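Local atomic coordinates of glycoside hydrolase, family 11\:clostridium cellulosome enzyme, dockerin type i\:polysaccharide (Clostridium thermocellum, PDB entry 2C71), a protein that removes acetyl groups from acetylated xylan in a metal-dependent way, as a carbohydrate esterase of family 4 involved in plant cell-wall breakdown. Residues F11-D16 and W66-M71; T20-D25 and P163-L168; P110-F113 and V119-G122; Q137-V142 and D169-T174; E187-T190 and P195-P198. All coordinates share one frame; numbering follows the deposited sequence.

Interaction 1. Residues F11-D16 and W66-M71; sequences FDDGPD and WSYSGM. With MG (magnesium ion), chain B.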
# COMPACT_ATOMS: atom_id res chain seq x y z
N PHE A 11 0.44 -1.90 2.14
CA PHE A 11 1.74 -1.88 2.81
C PHE A 11 2.67 -0.92 2.10
O PHE A 11 2.93 -1.07 0.91
CB PHE A 11 2.37 -3.26 2.78
CG PHE A 11 1.59 -4.29 3.54
CD1 PHE A 11 1.74 -4.40 4.92
CD2 PHE A 11 0.69 -5.14 2.90
CE1 PHE A 11 0.98 -5.32 5.65
CE2 PHE A 11 -0.06 -6.05 3.63
CZ PHE A 11 0.09 -6.11 4.98
N ASP A 12 3.20 0.05 2.84
CA ASP A 12 4.14 1.03 2.28
C ASP A 12 5.59 0.62 2.48
O ASP A 12 5.91 -0.16 3.38
CB ASP A 12 3.89 2.41 2.88
CG ASP A 12 2.66 3.09 2.31
OD1 ASP A 12 2.09 2.56 1.33
OD2 ASP A 12 2.26 4.14 2.84
N ASP A 13 6.49 1.29 1.76
CA ASP A 13 7.89 1.61 2.07
C ASP A 13 8.91 0.58 1.61
O ASP A 13 10.12 0.80 1.74
CB ASP A 13 8.19 1.94 3.55
CG ASP A 13 7.75 3.35 3.98
OD1 ASP A 13 7.03 4.07 3.23
OD2 ASP A 13 8.14 3.73 5.12
N GLY A 14 8.43 -0.54 1.04
CA GLY A 14 9.29 -1.57 0.51
C GLY A 14 9.53 -1.42 -0.99
O GLY A 14 9.25 -0.37 -1.57
N PRO A 15 10.12 -2.45 -1.63
CA PRO A 15 10.35 -3.78 -1.08
C PRO A 15 11.65 -3.92 -0.32
O PRO A 15 12.65 -3.27 -0.64
CB PRO A 15 10.46 -4.62 -2.39
CG PRO A 15 11.06 -3.67 -3.38
CD PRO A 15 10.37 -2.38 -3.10
N ASP A 16 11.65 -4.85 0.62
CA ASP A 16 12.87 -5.30 1.30
C ASP A 16 12.85 -6.81 1.29
O ASP A 16 11.88 -7.42 1.73
CB ASP A 16 12.86 -4.75 2.73
CG ASP A 16 14.10 -5.11 3.53
OD1 ASP A 16 14.22 -6.24 4.01
OD2 ASP A 16 14.95 -4.22 3.67
N TRP A 66 9.68 7.78 -5.83
CA TRP A 66 11.04 7.27 -5.96
C TRP A 66 11.75 7.13 -4.61
O TRP A 66 12.66 6.29 -4.49
CB TRP A 66 11.85 8.18 -6.90
CG TRP A 66 13.22 7.67 -7.18
CD1 TRP A 66 14.39 8.15 -6.68
CD2 TRP A 66 13.56 6.57 -8.03
NE1 TRP A 66 15.45 7.40 -7.16
CE2 TRP A 66 14.96 6.43 -7.98
CE3 TRP A 66 12.81 5.70 -8.81
CZ2 TRP A 66 15.62 5.41 -8.70
CZ3 TRP A 66 13.47 4.70 -9.51
CH2 TRP A 66 14.85 4.57 -9.45
N SER A 67 11.39 7.97 -3.64
CA SER A 67 12.14 8.04 -2.40
C SER A 67 11.18 8.29 -1.23
O SER A 67 10.00 7.89 -1.26
CB SER A 67 13.27 9.05 -2.50
OG SER A 67 14.19 8.96 -1.41
N TYR A 68 11.71 8.93 -0.18
CA TYR A 68 11.02 9.06 1.10
C TYR A 68 10.77 10.54 1.47
O TYR A 68 10.44 10.85 2.62
CB TYR A 68 11.81 8.34 2.23
CG TYR A 68 11.91 6.85 2.00
CD1 TYR A 68 10.83 6.01 2.33
CD2 TYR A 68 13.00 6.27 1.36
CE1 TYR A 68 10.87 4.63 2.13
CE2 TYR A 68 13.04 4.83 1.16
CZ TYR A 68 11.93 4.10 1.53
OH TYR A 68 12.04 2.72 1.28
N SER A 69 10.88 11.43 0.49
CA SER A 69 10.69 12.85 0.70
C SER A 69 9.23 13.23 0.44
O SER A 69 8.60 12.84 -0.54
CB SER A 69 11.55 13.64 -0.32
OG SER A 69 12.93 13.45 -0.07
N GLY A 70 8.68 14.11 1.29
CA GLY A 70 7.39 14.71 1.02
C GLY A 70 7.39 15.43 -0.31
O GLY A 70 8.39 16.08 -0.66
N MET A 71 6.29 15.35 -1.05
CA MET A 71 6.27 15.76 -2.45
C MET A 71 5.44 17.03 -2.70
O MET A 71 5.38 17.52 -3.83
CB MET A 71 5.77 14.62 -3.34
CG MET A 71 6.64 13.38 -3.30
SD MET A 71 6.10 12.11 -4.46
CE MET A 71 6.55 12.86 -6.02
MG MG B . 6.10 5.94 3.49
O HOH W 1 4.49 5.18 4.49
O HOH W 2 7.07 6.14 5.32
O HOH W 3 7.59 7.08 2.69
O HOH W 4 5.00 7.80 3.83
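Tyr-68 reaches across to Asp-13 with its phenol oxygen, and one hydrogen bond joins the two segments. Tyr-68 OH donates to the backbone carbonyl, Asp-13 O, at 2.8 Å. The acceptor lies at the ring edge, in the ring plane. The C=O...donor angle is 142°. The hydroxyl is tilted 27° from the carbonyl plane. Tyr-68 OH is gripped a second time by Arg-42.

The van der Waals contact is small. The carboxylate of Asp-13 lies beside the tyrosine ring, with CG 3.8 Å from Tyr-68 CE1. The two planes stand 85° apart, nearly perpendicular. Asp-13 is buried, whereas Tyr-68 is exposed.

Metal coordination fixes the other end of Asp-13. OD1 of Asp-13 binds the magnesium ion at 2.1 Å, and His-64 is the other protein ligand. Four waters complete a six-coordinate site. This is the metal centre of the NodB homology fold, and its aspartate is carried by the segment that follows from strand 6-12. In the same segment a cis peptide bond precedes Pro-15.

Hydrogen bonds also hold two of the bound waters. Asp-13 OD2 does not bind the metal but accepts from water 2 at 2.6 Å, so the carboxylate is held through both oxygens. Asp-12 acts in the second shell: its OD2 accepts from water 1 at 3.0 Å, and its OD1 forms a salt bridge with Arg-102.

Interaction 2. Residues T20-D25 and P163-L168; sequences TARVLD and PTPEAL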
# COMPACT_ATOMS: atom_id res chain seq x y z
N THR A 20 9.80 -7.61 3.65
CA THR A 20 8.62 -7.80 2.81
C THR A 20 8.24 -9.27 2.76
O THR A 20 7.06 -9.63 2.75
CB THR A 20 8.83 -7.21 1.43
OG1 THR A 20 9.16 -5.81 1.56
CG2 THR A 20 7.62 -7.41 0.52
N ALA A 21 9.25 -10.16 2.71
CA ALA A 21 8.97 -11.60 2.71
C ALA A 21 8.24 -12.02 3.96
O ALA A 21 7.41 -12.93 3.91
CB ALA A 21 10.22 -12.42 2.49
N ARG A 22 8.50 -11.39 5.11
CA ARG A 22 7.74 -11.73 6.31
C ARG A 22 6.27 -11.47 6.14
O ARG A 22 5.42 -12.26 6.59
CB ARG A 22 8.27 -10.97 7.53
CG ARG A 22 9.67 -11.25 7.90
CD ARG A 22 10.07 -10.35 9.07
NE ARG A 22 11.47 -10.56 9.32
CZ ARG A 22 12.20 -9.74 10.03
NH1 ARG A 22 11.68 -8.59 10.50
NH2 ARG A 22 13.46 -10.05 10.26
N VAL A 23 5.92 -10.33 5.51
CA VAL A 23 4.52 -10.01 5.24
C VAL A 23 3.96 -11.00 4.22
O VAL A 23 2.86 -11.54 4.42
CB VAL A 23 4.35 -8.58 4.78
CG1 VAL A 23 2.95 -8.30 4.25
CG2 VAL A 23 4.66 -7.59 5.94
N LEU A 24 4.67 -11.23 3.11
CA LEU A 24 4.16 -12.14 2.07
C LEU A 24 3.92 -13.53 2.64
O LEU A 24 2.97 -14.20 2.23
CB LEU A 24 5.11 -12.17 0.88
CG LEU A 24 5.13 -10.88 0.04
CD1 LEU A 24 6.33 -10.88 -0.91
CD2 LEU A 24 3.84 -10.72 -0.77
N ASP A 25 4.78 -13.98 3.55
CA ASP A 25 4.57 -15.31 4.17
C ASP A 25 3.27 -15.35 4.94
O ASP A 25 2.59 -16.38 4.91
CB ASP A 25 5.74 -15.68 5.04
CG ASP A 25 7.02 -16.01 4.28
OD1 ASP A 25 7.03 -16.21 3.08
OD2 ASP A 25 8.08 -16.15 4.98
N PRO A 163 6.84 -5.43 14.38
CA PRO A 163 5.97 -6.63 14.43
C PRO A 163 4.67 -6.48 13.64
O PRO A 163 3.63 -7.04 14.03
CB PRO A 163 5.69 -6.79 15.92
CG PRO A 163 5.71 -5.34 16.43
CD PRO A 163 6.88 -4.74 15.68
N THR A 164 4.70 -5.82 12.49
CA THR A 164 3.53 -5.78 11.62
C THR A 164 3.14 -7.16 11.06
O THR A 164 1.95 -7.49 11.06
CB THR A 164 3.68 -4.68 10.60
OG1 THR A 164 3.55 -3.43 11.30
CG2 THR A 164 2.63 -4.80 9.46
N PRO A 165 4.10 -8.00 10.65
CA PRO A 165 3.68 -9.36 10.21
C PRO A 165 2.89 -10.08 11.32
O PRO A 165 1.86 -10.70 11.06
CB PRO A 165 5.00 -10.07 9.87
CG PRO A 165 5.94 -8.92 9.49
CD PRO A 165 5.55 -7.79 10.44
N GLU A 166 3.41 -10.01 12.55
CA GLU A 166 2.74 -10.68 13.67
C GLU A 166 1.36 -10.08 13.94
O GLU A 166 0.42 -10.79 14.34
CB GLU A 166 3.68 -10.64 14.88
CG GLU A 166 4.94 -11.52 14.70
CD GLU A 166 5.93 -11.07 13.62
OE1 GLU A 166 6.24 -9.86 13.45
OE2 GLU A 166 6.42 -11.98 12.91
N ALA A 167 1.19 -8.78 13.72
CA ALA A 167 -0.13 -8.16 13.85
C ALA A 167 -1.13 -8.82 12.92
O ALA A 167 -2.32 -8.91 13.24
CB ALA A 167 -0.05 -6.68 13.62
N LEU A 168 -0.69 -9.25 11.73
CA LEU A 168 -1.58 -9.86 10.76
C LEU A 168 -2.18 -11.19 11.27
O LEU A 168 -3.26 -11.56 10.83
CB LEU A 168 -0.87 -10.10 9.42
CG LEU A 168 -0.35 -8.82 8.74
CD1 LEU A 168 0.42 -9.19 7.47
CD2 LEU A 168 -1.47 -7.88 8.39
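Pro-165 sets its ring against helix 17-30, where Arg-22 and Val-23 receive it. The tight part of the contact is here. Pro-165 CG lies 3.7 Å from Arg-22 CB and 4.0 Å from Val-23 CG2. The CA atoms of Val-23 and Pro-165 are 5.1 Å apart, so the backbones come close. The short helical segments run almost parallel, at 5°, with axes 9.0 Å apart.

Val-23 uses both methyls. CG1 is anti to the backbone N (chi1 170°) and meets Leu-168 CD1 at 4.2 Å, while CG2 takes the proline. Val-23 crosses each partner at about a right angle.

The looser side is that of Arg-22. Its CB packs on the proline, but the extended chain carries the guanidinium away from the contact. Arg-22 is partly exposed, and its NH1 forms a salt bridge with Glu-160.

The inner residues face the parallel sheet of the NodB fold: Val-23 rests on Phe-11 of strand 6-12, and Leu-168 on Leu-9 and Phe-11. Helix 45-56 packs against Thr-20 and Leu-24, and helix 135-145 against Pro-163 and Ala-167.

Interaction 3. Residues P110-F113 and V119-G122; sequences PTLF and VFVG
Phe-113 and Phe-120 both set CG anti to their own carbonyl carbon, with chi1 at -85° and -78°, and this brings their rings together. Leu-112 takes the other choice, with CG anti to the backbone N, and reaches Phe-120.

The two rings form a face-to-face stack. Their centroids are 4.2 Å apart and their planes open at 27°. Phe-113 CD1 lies over the centre of the Phe-120 ring, 3.6 Å above its plane. In return, Phe-120 CE2 lies over the Phe-113 ring toward its rim. The closest atoms are Phe-113 CE1 and Phe-120 CD2, at 3.5 Å.

Leu-112 meets the far end of the Phe-120 ring. Its CG is 4.1 Å from Phe-120 CE2, and its carbonyl O lies at the ring edge, 3.7 Å from Phe-120 CZ. Phe-120 is therefore touched on one face by a ring and at its CZ edge by the carbonyl of Leu-112. Phe-101 adds an edge-to-face partner.

Phe-120 is buried, while Phe-113 remains partly exposed. The contact packs helix 110-115 onto strand 119-120, which pairs in parallel with strand 100-101. The three elements make a beta-alpha-beta unit.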
# COMPACT_ATOMS: atom_id res chain seq x y z
N PRO A 110 -2.35 21.03 -4.47
CA PRO A 110 -2.91 21.10 -5.84
C PRO A 110 -1.90 20.71 -6.89
O PRO A 110 -2.22 20.01 -7.83
CB PRO A 110 -3.36 22.54 -5.96
CG PRO A 110 -3.76 22.87 -4.57
CD PRO A 110 -2.68 22.25 -3.71
N THR A 111 -0.65 21.16 -6.73
CA THR A 111 0.39 20.83 -7.69
C THR A 111 0.63 19.33 -7.76
O THR A 111 0.82 18.76 -8.83
CB THR A 111 1.68 21.62 -7.37
OG1 THR A 111 1.39 23.02 -7.43
CG2 THR A 111 2.79 21.31 -8.35
N LEU A 112 0.67 18.67 -6.61
CA LEU A 112 0.86 17.21 -6.60
C LEU A 112 -0.29 16.52 -7.34
O LEU A 112 -0.08 15.67 -8.21
CB LEU A 112 1.08 16.70 -5.19
CG LEU A 112 1.50 15.23 -5.08
CD1 LEU A 112 2.83 14.98 -5.80
CD2 LEU A 112 1.54 14.82 -3.62
N PHE A 113 -1.53 16.87 -6.97
CA PHE A 113 -2.69 16.29 -7.63
C PHE A 113 -2.64 16.53 -9.12
O PHE A 113 -2.98 15.66 -9.91
CB PHE A 113 -4.00 16.87 -7.07
CG PHE A 113 -4.49 16.16 -5.84
CD1 PHE A 113 -4.94 14.81 -5.93
CD2 PHE A 113 -4.56 16.79 -4.62
CE1 PHE A 113 -5.43 14.20 -4.81
CE2 PHE A 113 -5.08 16.16 -3.52
CZ PHE A 113 -5.52 14.83 -3.63
N VAL A 119 -4.71 7.28 -9.12
CA VAL A 119 -5.69 7.49 -8.04
C VAL A 119 -4.94 7.57 -6.71
O VAL A 119 -4.13 6.68 -6.40
CB VAL A 119 -6.73 6.38 -8.05
CG1 VAL A 119 -7.62 6.49 -6.82
CG2 VAL A 119 -7.58 6.47 -9.35
N PHE A 120 -5.18 8.62 -5.94
CA PHE A 120 -4.52 8.86 -4.67
C PHE A 120 -5.22 8.10 -3.55
O PHE A 120 -6.44 8.20 -3.38
CB PHE A 120 -4.54 10.33 -4.28
CG PHE A 120 -3.53 11.21 -5.01
CD1 PHE A 120 -3.43 11.23 -6.39
CD2 PHE A 120 -2.74 12.08 -4.28
CE1 PHE A 120 -2.55 12.10 -7.04
CE2 PHE A 120 -1.84 12.94 -4.91
CZ PHE A 120 -1.74 12.95 -6.28
N VAL A 121 -4.45 7.33 -2.78
CA VAL A 121 -4.99 6.60 -1.64
C VAL A 121 -4.27 6.97 -0.35
O VAL A 121 -3.05 7.15 -0.34
CB VAL A 121 -4.90 5.08 -1.86
CG1 VAL A 121 -5.90 4.62 -2.90
CG2 VAL A 121 -3.48 4.68 -2.26
N GLY A 122 -5.03 7.08 0.73
CA GLY A 122 -4.45 7.21 2.06
C GLY A 122 -4.73 6.00 2.93
O GLY A 122 -4.12 4.95 2.76

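Interaction 4. Residues Q137-V142 and D169-T174; sequences QRAAAV and DIIIPT
Ile-171 and Ala-139 have the most surface buried here, and their CA atoms are 5.4 Å apart. Ile-171 lays its CG1 over the backbone of the partner helix, 3.6 Å from Ala-139 CA and 3.8 Å from Ala-139 CB. The small alanine lets the isoleucine come this close. Ala-139 CB also touches the neighbouring isoleucine, 3.6 Å from Ile-170 CB, so the methyl sits against two successive residues.

Helices 135-145 and 164-177 flank each other on the outside of the NodB homology fold. Their local axes pass at 8.8 Å and make an angle of 32°, with the chains running the same way. Helix 164-177 is kinked where the N of Ile-170 and of Pro-173 makes no bond to the turn before; proline has no N-H to give.

Val-142, third in buried surface, lies one turn on from Ala-139. In Ile-171 a chi1 of -66° points CG1 at the partner helix, and the extended chi2 carries CD1 to Val-142 CG2 at 3.7 Å. Its other branch, CG2, meets Val-142 CG1 at 4.0 Å. The two side chains cross at about a right angle.

Ile-170 O accepts from both the backbone N and the OG1 of Thr-174. The hydroxyl, at 2.9 Å from Ile-170 O, stands above the carbonyl plane.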
# COMPACT_ATOMS: atom_id res chain seq x y z
N GLN A 137 -1.10 -4.28 19.79
CA GLN A 137 -1.56 -2.90 19.69
C GLN A 137 -1.82 -2.49 18.24
O GLN A 137 -2.80 -1.80 17.95
CB GLN A 137 -0.55 -1.96 20.34
CG GLN A 137 -0.54 -2.11 21.85
CD GLN A 137 0.63 -1.43 22.54
OE1 GLN A 137 1.71 -1.24 21.97
NE2 GLN A 137 0.37 -0.98 23.79
N ARG A 138 -0.95 -2.92 17.33
CA ARG A 138 -1.15 -2.62 15.91
C ARG A 138 -2.44 -3.25 15.42
O ARG A 138 -3.24 -2.65 14.70
CB ARG A 138 0.06 -3.11 15.12
CG ARG A 138 1.32 -2.28 15.44
CD ARG A 138 2.58 -2.96 15.00
NE ARG A 138 3.74 -2.16 15.43
CZ ARG A 138 4.85 -1.92 14.77
NH1 ARG A 138 5.06 -2.47 13.61
NH2 ARG A 138 5.74 -1.10 15.30
N ALA A 139 -2.65 -4.52 15.81
CA ALA A 139 -3.87 -5.21 15.42
C ALA A 139 -5.11 -4.54 15.98
O ALA A 139 -6.11 -4.38 15.27
CB ALA A 139 -3.79 -6.68 15.87
N ALA A 140 -5.08 -4.15 17.27
CA ALA A 140 -6.23 -3.50 17.90
C ALA A 140 -6.57 -2.22 17.16
O ALA A 140 -7.76 -1.88 16.98
CB ALA A 140 -5.98 -3.28 19.37
N ALA A 141 -5.55 -1.49 16.73
CA ALA A 141 -5.74 -0.22 16.04
C ALA A 141 -6.48 -0.42 14.72
O ALA A 141 -7.36 0.35 14.37
CB ALA A 141 -4.40 0.46 15.81
N VAL A 142 -6.10 -1.47 13.99
CA VAL A 142 -6.75 -1.80 12.73
C VAL A 142 -8.18 -2.29 12.95
O VAL A 142 -9.12 -1.78 12.35
CB VAL A 142 -5.96 -2.87 11.95
CG1 VAL A 142 -6.76 -3.34 10.74
CG2 VAL A 142 -4.61 -2.33 11.52
N ASP A 169 -1.46 -11.86 12.17
CA ASP A 169 -2.02 -13.09 12.80
C ASP A 169 -3.25 -12.84 13.64
O ASP A 169 -3.96 -13.81 13.93
CB ASP A 169 -0.98 -13.81 13.66
CG ASP A 169 0.09 -14.49 12.83
OD1 ASP A 169 -0.24 -15.19 11.84
OD2 ASP A 169 1.27 -14.33 13.20
N ILE A 170 -3.49 -11.60 14.07
CA ILE A 170 -4.71 -11.19 14.74
C ILE A 170 -5.66 -10.54 13.75
O ILE A 170 -6.86 -10.87 13.71
CB ILE A 170 -4.42 -10.26 15.92
CG1 ILE A 170 -3.54 -10.96 16.95
CG2 ILE A 170 -5.69 -9.74 16.54
CD1 ILE A 170 -2.91 -10.02 17.96
N ILE A 171 -5.18 -9.57 12.97
CA ILE A 171 -6.04 -8.83 12.05
C ILE A 171 -6.80 -9.73 11.11
O ILE A 171 -8.02 -9.55 10.93
CB ILE A 171 -5.21 -7.80 11.25
CG1 ILE A 171 -4.63 -6.70 12.18
CG2 ILE A 171 -6.03 -7.19 10.14
CD1 ILE A 171 -3.51 -5.91 11.55
N ILE A 172 -6.09 -10.62 10.42
CA ILE A 172 -6.74 -11.39 9.35
C ILE A 172 -7.83 -12.32 9.92
O ILE A 172 -8.98 -12.26 9.48
CB ILE A 172 -5.71 -12.02 8.41
CG1 ILE A 172 -5.00 -10.93 7.61
CG2 ILE A 172 -6.45 -13.03 7.49
CD1 ILE A 172 -3.76 -11.41 6.87
N PRO A 173 -7.50 -13.16 10.91
CA PRO A 173 -8.59 -14.02 11.47
C PRO A 173 -9.74 -13.23 12.06
O PRO A 173 -10.90 -13.61 11.91
CB PRO A 173 -7.84 -14.88 12.47
CG PRO A 173 -6.42 -14.91 12.01
CD PRO A 173 -6.19 -13.55 11.45
N THR A 174 -9.44 -12.13 12.77
CA THR A 174 -10.51 -11.38 13.42
C THR A 174 -11.44 -10.77 12.37
O THR A 174 -12.67 -10.91 12.48
CB THR A 174 -9.97 -10.25 14.31
OG1 THR A 174 -9.26 -10.81 15.40
CG2 THR A 174 -11.10 -9.36 14.85

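Interaction 5. Residues E187-T190 and P195-P198; sequences ELFT and PIDP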
# COMPACT_ATOMS: atom_id res chain seq x y z
N GLU A 187 -9.51 -4.39 -6.91
CA GLU A 187 -10.68 -5.18 -6.63
C GLU A 187 -11.69 -4.42 -5.78
O GLU A 187 -12.91 -4.52 -5.99
CB GLU A 187 -10.27 -6.47 -5.95
CG GLU A 187 -9.60 -7.50 -6.82
CD GLU A 187 -8.84 -8.61 -6.06
OE1 GLU A 187 -8.76 -8.63 -4.78
OE2 GLU A 187 -8.26 -9.52 -6.79
N LEU A 188 -11.21 -3.66 -4.79
CA LEU A 188 -12.10 -2.88 -3.94
C LEU A 188 -12.95 -1.92 -4.78
O LEU A 188 -14.17 -1.85 -4.64
CB LEU A 188 -11.29 -2.12 -2.90
CG LEU A 188 -12.10 -1.25 -1.95
CD1 LEU A 188 -13.14 -2.09 -1.19
CD2 LEU A 188 -11.18 -0.48 -0.95
N PHE A 189 -12.30 -1.15 -5.64
CA PHE A 189 -13.03 -0.24 -6.53
C PHE A 189 -14.01 -1.02 -7.40
O PHE A 189 -15.18 -0.67 -7.53
CB PHE A 189 -12.08 0.55 -7.40
CG PHE A 189 -11.50 1.79 -6.70
CD1 PHE A 189 -10.58 1.67 -5.68
CD2 PHE A 189 -11.90 3.04 -7.10
CE1 PHE A 189 -10.06 2.87 -5.08
CE2 PHE A 189 -11.39 4.19 -6.54
CZ PHE A 189 -10.50 4.08 -5.52
N THR A 190 -13.53 -2.07 -8.05
CA THR A 190 -14.34 -2.81 -9.05
C THR A 190 -15.58 -3.41 -8.37
O THR A 190 -16.69 -3.32 -8.89
CB THR A 190 -13.46 -3.84 -9.73
OG1 THR A 190 -12.33 -3.24 -10.37
CG2 THR A 190 -14.21 -4.58 -10.79
N PRO A 195 -15.50 3.61 -10.58
CA PRO A 195 -14.45 3.64 -11.61
C PRO A 195 -13.11 4.03 -10.99
O PRO A 195 -13.06 4.90 -10.11
CB PRO A 195 -14.93 4.72 -12.59
CG PRO A 195 -16.43 4.68 -12.42
CD PRO A 195 -16.65 4.46 -10.96
N ILE A 196 -12.04 3.43 -11.47
CA ILE A 196 -10.68 3.76 -11.06
C ILE A 196 -10.24 4.91 -11.98
O ILE A 196 -9.75 4.69 -13.08
CB ILE A 196 -9.74 2.56 -11.13
CG1 ILE A 196 -10.29 1.41 -10.27
CG2 ILE A 196 -8.35 2.96 -10.65
CD1 ILE A 196 -9.61 0.11 -10.50
N ASP A 197 -10.52 6.13 -11.54
CA ASP A 197 -10.49 7.30 -12.38
C ASP A 197 -9.52 8.34 -11.82
O ASP A 197 -9.86 9.06 -10.87
CB ASP A 197 -11.89 7.91 -12.49
CG ASP A 197 -11.94 9.12 -13.40
OD1 ASP A 197 -10.89 9.55 -13.96
OD2 ASP A 197 -13.08 9.65 -13.59
N PRO A 198 -8.31 8.46 -12.41
CA PRO A 198 -7.31 9.37 -11.91
C PRO A 198 -7.64 10.84 -12.12
O PRO A 198 -6.90 11.68 -11.66
CB PRO A 198 -6.03 8.85 -12.63
CG PRO A 198 -6.58 8.35 -13.89
CD PRO A 198 -7.81 7.66 -13.53
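Helix 185-192 and the following segment 195-198 come together at Phe-189 and Ile-196, whose CA atoms are 6.5 Å apart, and Ile-196 is the centre of an inverse gamma turn. Its phi and psi are -87° and 90°. The segments are separated by four residues, so the chain folds back on the helix it has just left.

Ile-196 lays its CG1 branch on the root of the phenylalanine. CG1 is 3.5 Å from Phe-189 CB and 3.8 Å from Phe-189 CG. The end of the same branch, CD1, lies 4.0 Å from Phe-189 CB. The branch is placed there by the first torsion of Ile-196, with CG1 anti to the carbonyl carbon (chi1 -57°). The two side chains approach each other at a slant.

The contact packs on the beta-alpha-beta unit of strands 100-101 and 119-120: Phe-189 and Ile-196 both touch Val-119. Phe-189 is buried, and its ring also meets Tyr-204 edge-to-face and lies against Phe-100.

The backbone of Pro-195 adds a further contact. Its carbonyl O lies at the edge of the Phe-189 ring, near the ring plane and 3.7 Å from Phe-189 CD2. Thr-190 is exposed. Its OG1 is 4.3 Å from Ile-196 CD1, while that hydroxyl bonds to the carbonyl of Thr-186, one turn back in the helix.

In the fold
The five contacts spread around one domain. Interaction 1 lies at the metal site, on the segment following from strand 6-12. Interaction 2, about 17 Å away between centres, touches it: Phe-11 packs on Val-23 and Leu-168. Interactions 2 and 4 share helix 164-177, with centres about 12 Å apart, and Arg-138 reaches Thr-164 between them. Interactions 3 and 5 lie about 15 Å apart between centres and meet through Val-119. Interactions 2 and 3 sit on opposite sides of the chain's centre. Along the chain, interactions 1 and 2 alternate their segments, so distant sequence regions meet beside strand 6-12. Interaction 4 joins them through helix 164-177. Interactions 3 and 5 are short-range.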